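Local coordinates for protein neuraminidase (Influenza A virus, PDB 4K3Y) that forms the beta-propeller head of a neuraminidase-like surface protein of a bat influenza A virus, whose enzymatic activity is not established, at residues Gly204-Thr209 with Pro220-Asp225; Asn215-Arg219 with Leu240-Arg245; Lys233-Leu237 with Leu297-Thr302. All blocks are in the same frame, centred on the assembly; numbering follows the deposited sequence.

Interaction 1: residues Gly204-Thr209 with Pro220-Asp225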
ATOM      1  N   GLY C 204      -7.386 -34.084  14.845  1.00 74.84           N
ATOM      2  CA  GLY C 204      -7.399 -34.892  13.641  1.00 81.18           C
ATOM      3  C   GLY C 204      -8.679 -34.867  12.818  1.00 89.58           C
ATOM      4  O   GLY C 204      -8.730 -35.457  11.734  1.00 90.71           O
ATOM      5  N   LYS C 205      -9.716 -34.198  13.309  1.00 86.38           N
ATOM      6  CA  LYS C 205     -10.951 -34.088  12.536  1.00 83.00           C
ATOM      7  C   LYS C 205     -11.286 -32.646  12.145  1.00 80.69           C
ATOM      8  O   LYS C 205     -11.048 -31.702  12.909  1.00 77.92           O
ATOM      9  CB  LYS C 205     -12.127 -34.713  13.300  1.00 79.83           C
ATOM     10  CG  LYS C 205     -12.066 -36.227  13.381  1.00 92.99           C
ATOM     11  CD  LYS C 205     -12.845 -36.767  14.573  1.00103.70           C
ATOM     12  CE  LYS C 205     -12.440 -38.203  14.883  1.00114.02           C
ATOM     13  NZ  LYS C 205     -11.136 -38.561  14.232  1.00123.60           N
ATOM     14  N   VAL C 206     -11.823 -32.479  10.941  1.00 78.28           N
ATOM     15  CA  VAL C 206     -12.509 -31.240  10.613  1.00 73.41           C
ATOM     16  C   VAL C 206     -13.927 -31.356  11.144  1.00 69.26           C
ATOM     17  O   VAL C 206     -14.588 -32.373  10.936  1.00 60.76           O
ATOM     18  CB  VAL C 206     -12.581 -30.979   9.110  1.00 67.06           C
ATOM     19  CG1 VAL C 206     -13.358 -29.687   8.844  1.00 71.48           C
ATOM     20  CG2 VAL C 206     -11.193 -30.882   8.528  1.00 63.09           C
ATOM     21  N   LYS C 207     -14.389 -30.324  11.845  1.00 67.92           N
ATOM     22  CA  LYS C 207     -15.741 -30.329  12.383  1.00 71.49           C
ATOM     23  C   LYS C 207     -16.567 -29.153  11.838  1.00 78.08           C
ATOM     24  O   LYS C 207     -16.119 -28.006  11.875  1.00 74.54           O
ATOM     25  CB  LYS C 207     -15.686 -30.355  13.913  1.00 66.67           C
ATOM     26  CG  LYS C 207     -14.892 -31.530  14.470  1.00 62.83           C
ATOM     27  CD  LYS C 207     -15.109 -31.657  15.974  1.00 66.83           C
ATOM     28  CE  LYS C 207     -14.107 -32.590  16.646  1.00 71.86           C
ATOM     29  NZ  LYS C 207     -13.884 -32.187  18.080  1.00 80.53           N
ATOM     30  N   CYS C 208     -17.760 -29.444  11.324  1.00 69.81           N
ATOM     31  CA  CYS C 208     -18.571 -28.417  10.675  1.00 69.39           C
ATOM     32  C   CYS C 208     -19.978 -28.326  11.257  1.00 70.60           C
ATOM     33  O   CYS C 208     -20.556 -29.331  11.669  1.00 79.09           O
ATOM     34  CB  CYS C 208     -18.653 -28.687   9.174  1.00 58.82           C
ATOM     35  SG  CYS C 208     -17.073 -28.677   8.389  1.00 94.36           S
ATOM     36  N   THR C 209     -20.528 -27.118  11.289  1.00 67.78           N
ATOM     37  CA  THR C 209     -21.919 -26.923  11.684  1.00 51.40           C
ATOM     38  C   THR C 209     -22.676 -26.414  10.486  1.00 54.09           C
ATOM     39  O   THR C 209     -22.337 -25.373   9.937  1.00 62.31           O
ATOM     40  CB  THR C 209     -22.062 -25.893  12.787  1.00 52.01           C
ATOM     41  OG1 THR C 209     -21.345 -26.336  13.947  1.00 74.49           O
ATOM     42  CG2 THR C 209     -23.524 -25.721  13.137  1.00 64.19           C
ATOM     43  N   PRO C 220     -27.494 -29.238  11.910  1.00 76.36           N
ATOM     44  CA  PRO C 220     -26.793 -30.496  11.612  1.00 57.30           C
ATOM     45  C   PRO C 220     -25.283 -30.357  11.812  1.00 56.89           C
ATOM     46  O   PRO C 220     -24.742 -29.245  11.688  1.00 58.08           O
ATOM     47  CB  PRO C 220     -27.127 -30.739  10.133  1.00 56.57           C
ATOM     48  CG  PRO C 220     -27.411 -29.363   9.572  1.00 63.45           C
ATOM     49  CD  PRO C 220     -28.069 -28.612  10.701  1.00 75.20           C
ATOM     50  N   PHE C 221     -24.619 -31.474  12.111  1.00 55.71           N
ATOM     51  CA  PHE C 221     -23.190 -31.479  12.419  1.00 59.76           C
ATOM     52  C   PHE C 221     -22.405 -32.533  11.626  1.00 66.78           C
ATOM     53  O   PHE C 221     -22.899 -33.629  11.381  1.00 72.93           O
ATOM     54  CB  PHE C 221     -22.996 -31.726  13.908  1.00 67.05           C
ATOM     55  CG  PHE C 221     -21.692 -31.223  14.438  1.00 72.19           C
ATOM     56  CD1 PHE C 221     -21.540 -29.884  14.762  1.00 81.44           C
ATOM     57  CD2 PHE C 221     -20.618 -32.081  14.627  1.00 79.31           C
ATOM     58  CE1 PHE C 221     -20.339 -29.399  15.260  1.00 84.11           C
ATOM     59  CE2 PHE C 221     -19.407 -31.607  15.126  1.00 85.27           C
ATOM     60  CZ  PHE C 221     -19.270 -30.262  15.442  1.00 85.46           C
ATOM     61  N   LEU C 222     -21.174 -32.196  11.253  1.00 58.26           N
ATOM     62  CA  LEU C 222     -20.313 -33.090  10.497  1.00 62.84           C
ATOM     63  C   LEU C 222     -18.926 -33.136  11.135  1.00 75.65           C
ATOM     64  O   LEU C 222     -18.444 -32.134  11.679  1.00 75.33           O
ATOM     65  CB  LEU C 222     -20.162 -32.578   9.058  1.00 74.54           C
ATOM     66  CG  LEU C 222     -20.138 -33.520   7.849  1.00 76.88           C
ATOM     67  CD1 LEU C 222     -19.371 -32.875   6.701  1.00 74.59           C
ATOM     68  CD2 LEU C 222     -19.583 -34.896   8.165  1.00 73.71           C
ATOM     69  N   GLU C 223     -18.294 -34.305  11.078  1.00 83.61           N
ATOM     70  CA  GLU C 223     -16.864 -34.424  11.349  1.00 76.31           C
ATOM     71  C   GLU C 223     -16.260 -35.374  10.312  1.00 72.29           C
ATOM     72  O   GLU C 223     -16.938 -36.286   9.828  1.00 71.43           O
ATOM     73  CB  GLU C 223     -16.586 -34.876  12.788  1.00 76.12           C
ATOM     74  CG  GLU C 223     -16.927 -36.330  13.101  1.00100.10           C
ATOM     75  CD  GLU C 223     -16.650 -36.692  14.557  1.00114.48           C
ATOM     76  OE1 GLU C 223     -16.592 -35.764  15.401  1.00116.12           O
ATOM     77  OE2 GLU C 223     -16.485 -37.904  14.847  1.00112.57           O
ATOM     78  N   PHE C 224     -15.007 -35.139   9.944  1.00 64.40           N
ATOM     79  CA  PHE C 224     -14.337 -35.996   8.969  1.00 74.08           C
ATOM     80  C   PHE C 224     -12.816 -35.851   9.024  1.00 78.47           C
ATOM     81  O   PHE C 224     -12.295 -34.803   9.426  1.00 67.94           O
ATOM     82  CB  PHE C 224     -14.845 -35.714   7.548  1.00 65.85           C
ATOM     83  CG  PHE C 224     -14.574 -34.316   7.067  1.00 71.77           C
ATOM     84  CD1 PHE C 224     -15.484 -33.299   7.307  1.00 70.03           C
ATOM     85  CD2 PHE C 224     -13.402 -34.015   6.365  1.00 75.03           C
ATOM     86  CE1 PHE C 224     -15.230 -32.006   6.855  1.00 72.86           C
ATOM     87  CE2 PHE C 224     -13.140 -32.719   5.910  1.00 58.94           C
ATOM     88  CZ  PHE C 224     -14.051 -31.720   6.148  1.00 62.72           C
ATOM     89  N   ASP C 225     -12.111 -36.910   8.629  1.00 76.58           N
ATOM     90  CA  ASP C 225     -10.654 -36.868   8.551  1.00 74.62           C
ATOM     91  C   ASP C 225     -10.211 -36.822   7.094  1.00 74.44           C
ATOM     92  O   ASP C 225     -11.056 -36.748   6.192  1.00 74.06           O
ATOM     93  CB  ASP C 225     -10.000 -38.035   9.313  1.00 89.46           C
ATOM     94  CG  ASP C 225     -10.615 -39.388   8.975  1.00 93.97           C
ATOM     95  OD1 ASP C 225     -10.844 -39.665   7.777  1.00 92.02           O
ATOM     96  OD2 ASP C 225     -10.862 -40.177   9.917  1.00 94.59           O
TER
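V206 and C208 face F224 and L222 through four backbone hydrogen bonds that knit strands 205-211 and 221-224, the two central strands of a four-stranded antiparallel propeller blade. C208 N reaches L222 O at 2.8 Å (N-H...O 169°), and L222 N returns a bond of 3.0 Å to C208 O; V206 and F224 exchange a second such couple. K207 and E223 form the non-hydrogen-bonded pair between them.

Aromatic contacts occupy both faces of the sheet. On the face of V206, C208, L222 and F224, V206 CB lies over one face of the F224 ring, 3.7 Å from its centroid. The F224 chi1 of 62°, with CG between the backbone N and the carbonyl carbon, swings the ring across the neighbouring strand. C208 SG, bound in a disulfide to C199, meets the edge of the same ring at CE1, 4.1 Å away. On the other face, the F221 ring sets one face over C208 O, which lies 3.3 Å from CD1. T209 OG1, hydrogen-bonded to M268 N, approaches that ring obliquely.

Charge plays a looser part. K205 CD touches the carboxylate carbon CD of E223 at 3.8 Å. K205 NZ stays 4.6 Å from OD2 of D225, whose OD1 bonds S227 OG, and K207 NZ 5.2 Å from E223 OE1; neither pair is in contact.

I159 packs on C208 and L222, and Y157 on F224. Main-chain bonds thus fix the register, apolar and sulfur contacts bury one face, F221 with T209 closes part of the other, and the lysines and acids probably contribute only diffuse attraction.

Interaction 2: residues Asn215-Arg219 with Leu240-Arg245. With CA (calcium ion), chain M.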
ATOM      1  N   ASN C 215     -36.168 -29.008   7.446  1.00 69.79           N
ATOM      2  CA  ASN C 215     -36.953 -29.742   8.440  1.00 62.90           C
ATOM      3  C   ASN C 215     -36.316 -29.839   9.834  1.00 61.79           C
ATOM      4  O   ASN C 215     -36.594 -30.785  10.571  1.00 76.94           O
ATOM      5  CB  ASN C 215     -37.166 -31.166   7.928  1.00 57.07           C
ATOM      6  CG  ASN C 215     -35.860 -31.842   7.561  1.00 68.37           C
ATOM      7  OD1 ASN C 215     -34.789 -31.246   7.665  1.00 70.61           O
ATOM      8  ND2 ASN C 215     -35.938 -33.090   7.145  1.00 67.44           N
ATOM      9  N   ASP C 216     -35.457 -28.891  10.192  1.00 51.52           N
ATOM     10  CA  ASP C 216     -34.793 -28.917  11.502  1.00 63.13           C
ATOM     11  C   ASP C 216     -34.465 -27.527  12.013  1.00 62.38           C
ATOM     12  O   ASP C 216     -33.776 -26.784  11.335  1.00 71.66           O
ATOM     13  CB  ASP C 216     -33.482 -29.714  11.437  1.00 69.69           C
ATOM     14  CG  ASP C 216     -32.928 -30.034  12.822  1.00 77.88           C
ATOM     15  OD1 ASP C 216     -33.630 -29.749  13.828  1.00 78.29           O
ATOM     16  OD2 ASP C 216     -31.809 -30.592  12.904  1.00 78.33           O
ATOM     17  N   ALA C 217     -34.925 -27.206  13.221  1.00 64.66           N
ATOM     18  CA  ALA C 217     -34.611 -25.937  13.892  1.00 49.15           C
ATOM     19  C   ALA C 217     -33.366 -26.029  14.769  1.00 58.36           C
ATOM     20  O   ALA C 217     -32.910 -25.014  15.314  1.00 63.99           O
ATOM     21  CB  ALA C 217     -35.779 -25.470  14.735  1.00 50.25           C
ATOM     22  N   LYS C 218     -32.855 -27.245  14.949  1.00 61.21           N
ATOM     23  CA  LYS C 218     -31.496 -27.443  15.456  1.00 67.57           C
ATOM     24  C   LYS C 218     -30.539 -27.397  14.271  1.00 59.85           C
ATOM     25  O   LYS C 218     -30.967 -27.251  13.122  1.00 69.14           O
ATOM     26  CB  LYS C 218     -31.353 -28.796  16.150  1.00 67.46           C
ATOM     27  CG  LYS C 218     -32.148 -28.991  17.426  1.00 70.50           C
ATOM     28  CD  LYS C 218     -31.877 -30.402  17.931  1.00 77.24           C
ATOM     29  CE  LYS C 218     -32.882 -30.905  18.944  1.00 83.62           C
ATOM     30  NZ  LYS C 218     -32.571 -32.320  19.308  1.00 88.28           N
ATOM     31  N   ARG C 219     -29.246 -27.528  14.530  1.00 62.28           N
ATOM     32  CA  ARG C 219     -28.284 -27.477  13.429  1.00 59.00           C
ATOM     33  C   ARG C 219     -27.618 -28.831  13.187  1.00 69.61           C
ATOM     34  O   ARG C 219     -27.230 -29.508  14.137  1.00 74.10           O
ATOM     35  CB  ARG C 219     -27.242 -26.373  13.664  1.00 47.64           C
ATOM     36  CG  ARG C 219     -27.835 -24.961  13.804  1.00 42.61           C
ATOM     37  CD  ARG C 219     -26.749 -23.910  13.992  1.00 49.13           C
ATOM     38  NE  ARG C 219     -27.248 -22.549  13.798  1.00 53.56           N
ATOM     39  CZ  ARG C 219     -27.527 -22.012  12.611  1.00 53.67           C
ATOM     40  NH1 ARG C 219     -27.357 -22.711  11.497  1.00 47.95           N
ATOM     41  NH2 ARG C 219     -27.981 -20.769  12.536  1.00 66.73           N
ATOM     42  N   LEU C 240     -32.138 -24.384  20.981  1.00 58.48           N
ATOM     43  CA  LEU C 240     -32.248 -24.424  19.532  1.00 59.98           C
ATOM     44  C   LEU C 240     -31.370 -23.406  18.823  1.00 58.51           C
ATOM     45  O   LEU C 240     -31.550 -22.194  18.987  1.00 62.81           O
ATOM     46  CB  LEU C 240     -33.711 -24.233  19.122  1.00 63.41           C
ATOM     47  CG  LEU C 240     -34.651 -25.309  19.659  1.00 69.72           C
ATOM     48  CD1 LEU C 240     -36.036 -25.165  19.048  1.00 68.99           C
ATOM     49  CD2 LEU C 240     -34.075 -26.691  19.389  1.00 73.95           C
ATOM     50  N   GLY C 241     -30.457 -23.916  17.998  1.00 54.65           N
ATOM     51  CA  GLY C 241     -29.462 -23.101  17.329  1.00 52.09           C
ATOM     52  C   GLY C 241     -29.899 -22.264  16.134  1.00 61.33           C
ATOM     53  O   GLY C 241     -29.352 -21.166  15.914  1.00 55.10           O
ATOM     54  N   ASP C 242     -30.855 -22.755  15.345  1.00 52.84           N
ATOM     55  CA  ASP C 242     -31.221 -22.043  14.118  1.00 51.65           C
ATOM     56  C   ASP C 242     -32.111 -20.830  14.366  1.00 54.87           C
ATOM     57  O   ASP C 242     -32.651 -20.623  15.465  1.00 56.06           O
ATOM     58  CB  ASP C 242     -31.901 -22.970  13.098  1.00 58.16           C
ATOM     59  CG  ASP C 242     -31.468 -22.685  11.679  1.00 70.54           C
ATOM     60  OD1 ASP C 242     -31.268 -21.481  11.380  1.00 71.43           O
ATOM     61  OD2 ASP C 242     -31.301 -23.661  10.895  1.00 80.85           O
ATOM     62  N   THR C 243     -32.241 -20.028  13.319  1.00 50.57           N
ATOM     63  CA  THR C 243     -33.203 -18.944  13.261  1.00 48.67           C
ATOM     64  C   THR C 243     -33.714 -18.949  11.825  1.00 60.60           C
ATOM     65  O   THR C 243     -32.936 -18.722  10.896  1.00 64.26           O
ATOM     66  CB  THR C 243     -32.553 -17.580  13.571  1.00 51.85           C
ATOM     67  OG1 THR C 243     -32.101 -17.552  14.936  1.00 58.62           O
ATOM     68  CG2 THR C 243     -33.555 -16.438  13.339  1.00 48.27           C
ATOM     69  N   PRO C 244     -35.028 -19.166  11.630  1.00 67.54           N
ATOM     70  CA  PRO C 244     -36.081 -19.236  12.653  1.00 66.93           C
ATOM     71  C   PRO C 244     -36.089 -20.501  13.493  1.00 58.84           C
ATOM     72  O   PRO C 244     -35.317 -21.442  13.226  1.00 54.34           O
ATOM     73  CB  PRO C 244     -37.361 -19.200  11.829  1.00 41.17           C
ATOM     74  CG  PRO C 244     -36.987 -19.794  10.532  1.00 51.50           C
ATOM     75  CD  PRO C 244     -35.577 -19.362  10.274  1.00 65.23           C
ATOM     76  N   ARG C 245     -36.984 -20.503  14.487  1.00 54.47           N
ATOM     77  CA  ARG C 245     -37.103 -21.583  15.461  1.00 52.38           C
ATOM     78  C   ARG C 245     -38.288 -21.324  16.394  1.00 61.61           C
ATOM     79  O   ARG C 245     -38.791 -20.203  16.484  1.00 67.50           O
ATOM     80  CB  ARG C 245     -35.801 -21.711  16.275  1.00 49.90           C
ATOM     81  CG  ARG C 245     -35.506 -20.523  17.193  1.00 49.68           C
ATOM     82  CD  ARG C 245     -34.327 -20.820  18.117  1.00 61.68           C
ATOM     83  NE  ARG C 245     -34.198 -19.820  19.181  1.00 63.48           N
ATOM     84  CZ  ARG C 245     -33.484 -18.707  19.076  1.00 64.16           C
ATOM     85  NH1 ARG C 245     -32.816 -18.446  17.959  1.00 70.55           N
ATOM     86  NH2 ARG C 245     -33.438 -17.859  20.086  1.00 68.93           N
TER
HETATM   87 CA    CA M 608     -34.335 -24.169  10.315  1.00 73.00          CA
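A217 and D242 bring two irregular loops together beside a calcium site of the propeller, where an Asx turn at D216 shapes the first loop. D242 N donates to A217 O at 3.1 Å (N-H...O 151°). Two residues on, the extended R219 chain runs past G241, and its NE makes a weak hydrogen bond of 3.3 Å to G241 O. The guanidinium then presents a face to D242: NH2 is 3.6 Å from OD1, which sits over the flat of the group, so no N-H is aimed at it and the salt bridge is one of charge. Apolar atoms complete this shell, with K218 CG 3.6 Å from L240 CD2 and A217 CB against R245 CB.

R219 NH2 donates to I264 O and NH1 to T211 OG1, so the rotation of the guanidinium is set from outside the loop pair. The carboxylate of D242 is steadied by T243 N, which reaches the anti lone pair of OD1 at 2.6 Å, and by I264 N; D242 OD2 approaches the calcium ion to 3.1 Å, so both loops border the site. R245 NH1 donates weakly to D242 O, in the plane of its guanidinium, and also to I279 O. K218 NZ is hydrogen-bonded to D254 O.

In the Asx turn, D216 OD1 accepts K218 N at 2.9 Å from above the carboxylate plane, and T256 N binds the same oxygen. The carbonyl of the same residue faces the metal, also bound by the N212 and G262 carbonyls: D216 O sits 2.9 Å from the calcium ion.

Interaction 3: residues Lys233-Leu237 with Leu297-Thr302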
ATOM      1  N   LYS C 233     -23.658 -35.828  12.789  1.00 71.21           N
ATOM      2  CA  LYS C 233     -24.294 -35.947  14.096  1.00 69.60           C
ATOM      3  C   LYS C 233     -25.460 -34.979  14.262  1.00 76.79           C
ATOM      4  O   LYS C 233     -25.614 -34.034  13.494  1.00 84.31           O
ATOM      5  CB  LYS C 233     -23.273 -35.767  15.217  1.00 66.10           C
ATOM      6  CG  LYS C 233     -21.993 -36.546  14.987  1.00 72.42           C
ATOM      7  CD  LYS C 233     -21.309 -36.887  16.297  1.00 78.41           C
ATOM      8  CE  LYS C 233     -20.053 -37.707  16.062  1.00 81.97           C
ATOM      9  NZ  LYS C 233     -19.344 -37.972  17.346  1.00 89.21           N
ATOM     10  N   GLU C 234     -26.300 -35.236  15.253  1.00 79.40           N
ATOM     11  CA  GLU C 234     -27.393 -34.325  15.563  1.00 76.91           C
ATOM     12  C   GLU C 234     -27.369 -33.982  17.039  1.00 79.50           C
ATOM     13  O   GLU C 234     -27.437 -34.870  17.886  1.00 93.60           O
ATOM     14  CB  GLU C 234     -28.740 -34.934  15.205  1.00 68.53           C
ATOM     15  CG  GLU C 234     -29.911 -34.089  15.667  1.00 80.32           C
ATOM     16  CD  GLU C 234     -30.263 -32.981  14.677  1.00 94.15           C
ATOM     17  OE1 GLU C 234     -29.695 -32.971  13.561  1.00 97.51           O
ATOM     18  OE2 GLU C 234     -31.115 -32.128  15.009  1.00 91.48           O
ATOM     19  N   PRO C 235     -27.273 -32.686  17.353  1.00 77.46           N
ATOM     20  CA  PRO C 235     -27.198 -32.231  18.743  1.00 81.76           C
ATOM     21  C   PRO C 235     -28.418 -32.664  19.548  1.00 84.59           C
ATOM     22  O   PRO C 235     -29.563 -32.580  19.083  1.00 83.77           O
ATOM     23  CB  PRO C 235     -27.128 -30.701  18.620  1.00 73.91           C
ATOM     24  CG  PRO C 235     -27.666 -30.391  17.261  1.00 70.82           C
ATOM     25  CD  PRO C 235     -27.297 -31.565  16.400  1.00 73.49           C
ATOM     26  N   CYS C 236     -28.147 -33.145  20.753  1.00 88.40           N
ATOM     27  CA  CYS C 236     -29.177 -33.672  21.628  1.00 87.07           C
ATOM     28  C   CYS C 236     -29.640 -32.584  22.599  1.00 81.72           C
ATOM     29  O   CYS C 236     -30.192 -32.870  23.663  1.00 87.98           O
ATOM     30  CB  CYS C 236     -28.640 -34.904  22.372  1.00 76.61           C
ATOM     31  SG  CYS C 236     -28.129 -36.271  21.279  1.00110.38           S
ATOM     32  N   LEU C 237     -29.429 -31.331  22.212  1.00 71.98           N
ATOM     33  CA  LEU C 237     -29.713 -30.202  23.096  1.00 65.44           C
ATOM     34  C   LEU C 237     -30.921 -29.359  22.675  1.00 73.79           C
ATOM     35  O   LEU C 237     -31.017 -28.881  21.539  1.00 82.02           O
ATOM     36  CB  LEU C 237     -28.470 -29.321  23.234  1.00 71.97           C
ATOM     37  CG  LEU C 237     -27.606 -29.531  24.482  1.00 76.26           C
ATOM     38  CD1 LEU C 237     -27.576 -30.985  24.905  1.00 78.77           C
ATOM     39  CD2 LEU C 237     -26.197 -29.042  24.227  1.00 72.19           C
ATOM     40  N   LEU C 297     -22.123 -32.071  22.663  1.00 77.56           N
ATOM     41  CA  LEU C 297     -23.414 -31.623  22.159  1.00 79.34           C
ATOM     42  C   LEU C 297     -24.320 -32.814  21.882  1.00 84.72           C
ATOM     43  O   LEU C 297     -25.505 -32.644  21.592  1.00 80.44           O
ATOM     44  CB  LEU C 297     -23.225 -30.837  20.859  1.00 84.34           C
ATOM     45  CG  LEU C 297     -22.392 -29.553  20.916  1.00 80.85           C
ATOM     46  CD1 LEU C 297     -21.962 -29.110  19.519  1.00 74.06           C
ATOM     47  CD2 LEU C 297     -23.158 -28.441  21.617  1.00 76.22           C
ATOM     48  N   PHE C 298     -23.758 -34.019  21.978  1.00 93.12           N
ATOM     49  CA  PHE C 298     -24.438 -35.225  21.506  1.00 94.59           C
ATOM     50  C   PHE C 298     -24.745 -36.266  22.587  1.00 91.85           C
ATOM     51  O   PHE C 298     -24.653 -37.474  22.355  1.00 94.04           O
ATOM     52  CB  PHE C 298     -23.625 -35.829  20.370  1.00 89.03           C
ATOM     53  CG  PHE C 298     -23.145 -34.808  19.391  1.00 84.30           C
ATOM     54  CD1 PHE C 298     -24.057 -34.089  18.623  1.00 76.45           C
ATOM     55  CD2 PHE C 298     -21.791 -34.547  19.248  1.00 86.10           C
ATOM     56  CE1 PHE C 298     -23.626 -33.131  17.716  1.00 67.47           C
ATOM     57  CE2 PHE C 298     -21.345 -33.593  18.338  1.00 84.32           C
ATOM     58  CZ  PHE C 298     -22.267 -32.881  17.569  1.00 75.90           C
ATOM     59  N   SER C 299     -25.089 -35.769  23.772  1.00 84.76           N
ATOM     60  CA  SER C 299     -25.710 -36.555  24.826  1.00 84.53           C
ATOM     61  C   SER C 299     -26.894 -35.751  25.327  1.00 86.27           C
ATOM     62  O   SER C 299     -26.957 -34.545  25.124  1.00 91.44           O
ATOM     63  CB  SER C 299     -24.750 -36.793  25.982  1.00 90.13           C
ATOM     64  OG  SER C 299     -25.487 -36.935  27.186  1.00 88.70           O
ATOM     65  N   VAL C 300     -27.836 -36.408  25.984  1.00 82.85           N
ATOM     66  CA  VAL C 300     -28.996 -35.705  26.512  1.00 83.70           C
ATOM     67  C   VAL C 300     -28.721 -35.299  27.952  1.00 85.47           C
ATOM     68  O   VAL C 300     -29.452 -34.506  28.552  1.00 78.31           O
ATOM     69  CB  VAL C 300     -30.237 -36.592  26.435  1.00 73.54           C
ATOM     70  CG1 VAL C 300     -31.168 -36.107  25.338  1.00 55.07           C
ATOM     71  CG2 VAL C 300     -29.810 -38.037  26.176  1.00 79.73           C
ATOM     72  N   GLN C 301     -27.640 -35.843  28.496  1.00 88.80           N
ATOM     73  CA  GLN C 301     -27.259 -35.564  29.870  1.00 90.58           C
ATOM     74  C   GLN C 301     -26.436 -34.289  30.003  1.00 89.94           C
ATOM     75  O   GLN C 301     -26.463 -33.666  31.064  1.00 89.62           O
ATOM     76  CB  GLN C 301     -26.512 -36.759  30.489  1.00 95.63           C
ATOM     77  CG  GLN C 301     -27.254 -38.091  30.437  1.00103.31           C
ATOM     78  CD  GLN C 301     -26.446 -39.166  29.728  1.00114.62           C
ATOM     79  OE1 GLN C 301     -25.288 -39.409  30.068  1.00114.31           O
ATOM     80  NE2 GLN C 301     -27.049 -39.801  28.721  1.00114.75           N
ATOM     81  N   THR C 302     -25.717 -33.889  28.947  1.00 88.40           N
ATOM     82  CA  THR C 302     -24.860 -32.696  29.050  1.00 81.52           C
ATOM     83  C   THR C 302     -25.656 -31.436  29.441  1.00 84.93           C
ATOM     84  O   THR C 302     -26.822 -31.257  29.043  1.00 76.93           O
ATOM     85  CB  THR C 302     -23.914 -32.477  27.825  1.00 86.24           C
ATOM     86  OG1 THR C 302     -24.679 -32.170  26.661  1.00101.10           O
ATOM     87  CG2 THR C 302     -23.063 -33.725  27.566  1.00 86.66           C
TER
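The loop leading out of one propeller blade, after strand 230-233, meets a loop between two strands of the next, 286-294 and 306-311. A single, nearly straight backbone hydrogen bond joins them, C236 N to L297 O at 2.8 Å.

The ring of F298 is the main side-chain contribution. With CG anti to the carbonyl carbon and beside the backbone N (chi1 -44°), it lies against L297 CB on one face. K233 CB covers the opposite face, 3.8 Å from the ring centroid, and K233 CD approaches F298 CD2. E234 O comes to the ring edge at F298 CD1, 3.5 Å away, and the F221 ring of the blade that ends in strand 230-233 packs on F298 with planes about 55° apart.

Farther along, C236 CB packs on S299 O at 3.2 Å and SG, in a disulfide with C253, on F298 C; V300 CG1 is secondary. The L237 and L297 side chains cross at about a right angle, CD2 to CD2 4.1 Å, while L237 CD1 meets T302 OG1, a hydroxyl hydrogen-bonded to T296 O. S299 OG accepts Q301 N in an ST turn.

With one directed bond between the loops, their mutual position probably owes much to the K233-F298 face contact and to packing by C236 and L237.

In the fold
Interactions 1 and 3 meet where strand 221-224 runs beside the end of strand 230-233: F221 O probably accepts a hydrogen bond from K233 N. The centres of interactions 1 and 3 are about 15 Å apart; that of interaction 2 is about 19 Å and 14 Å from them. Along the chain, the segments of interaction 2 alternate with those of both others, whereas interaction 1 closes before interaction 3 opens. Residues 215-219 run directly into 220-225, carrying the calcium-site loop into the blade, and K218 NZ probably bonds to P235 O of interaction 3. Blade interior, metal-bound loop and the junction with the next blade therefore form one continuous region of the propeller.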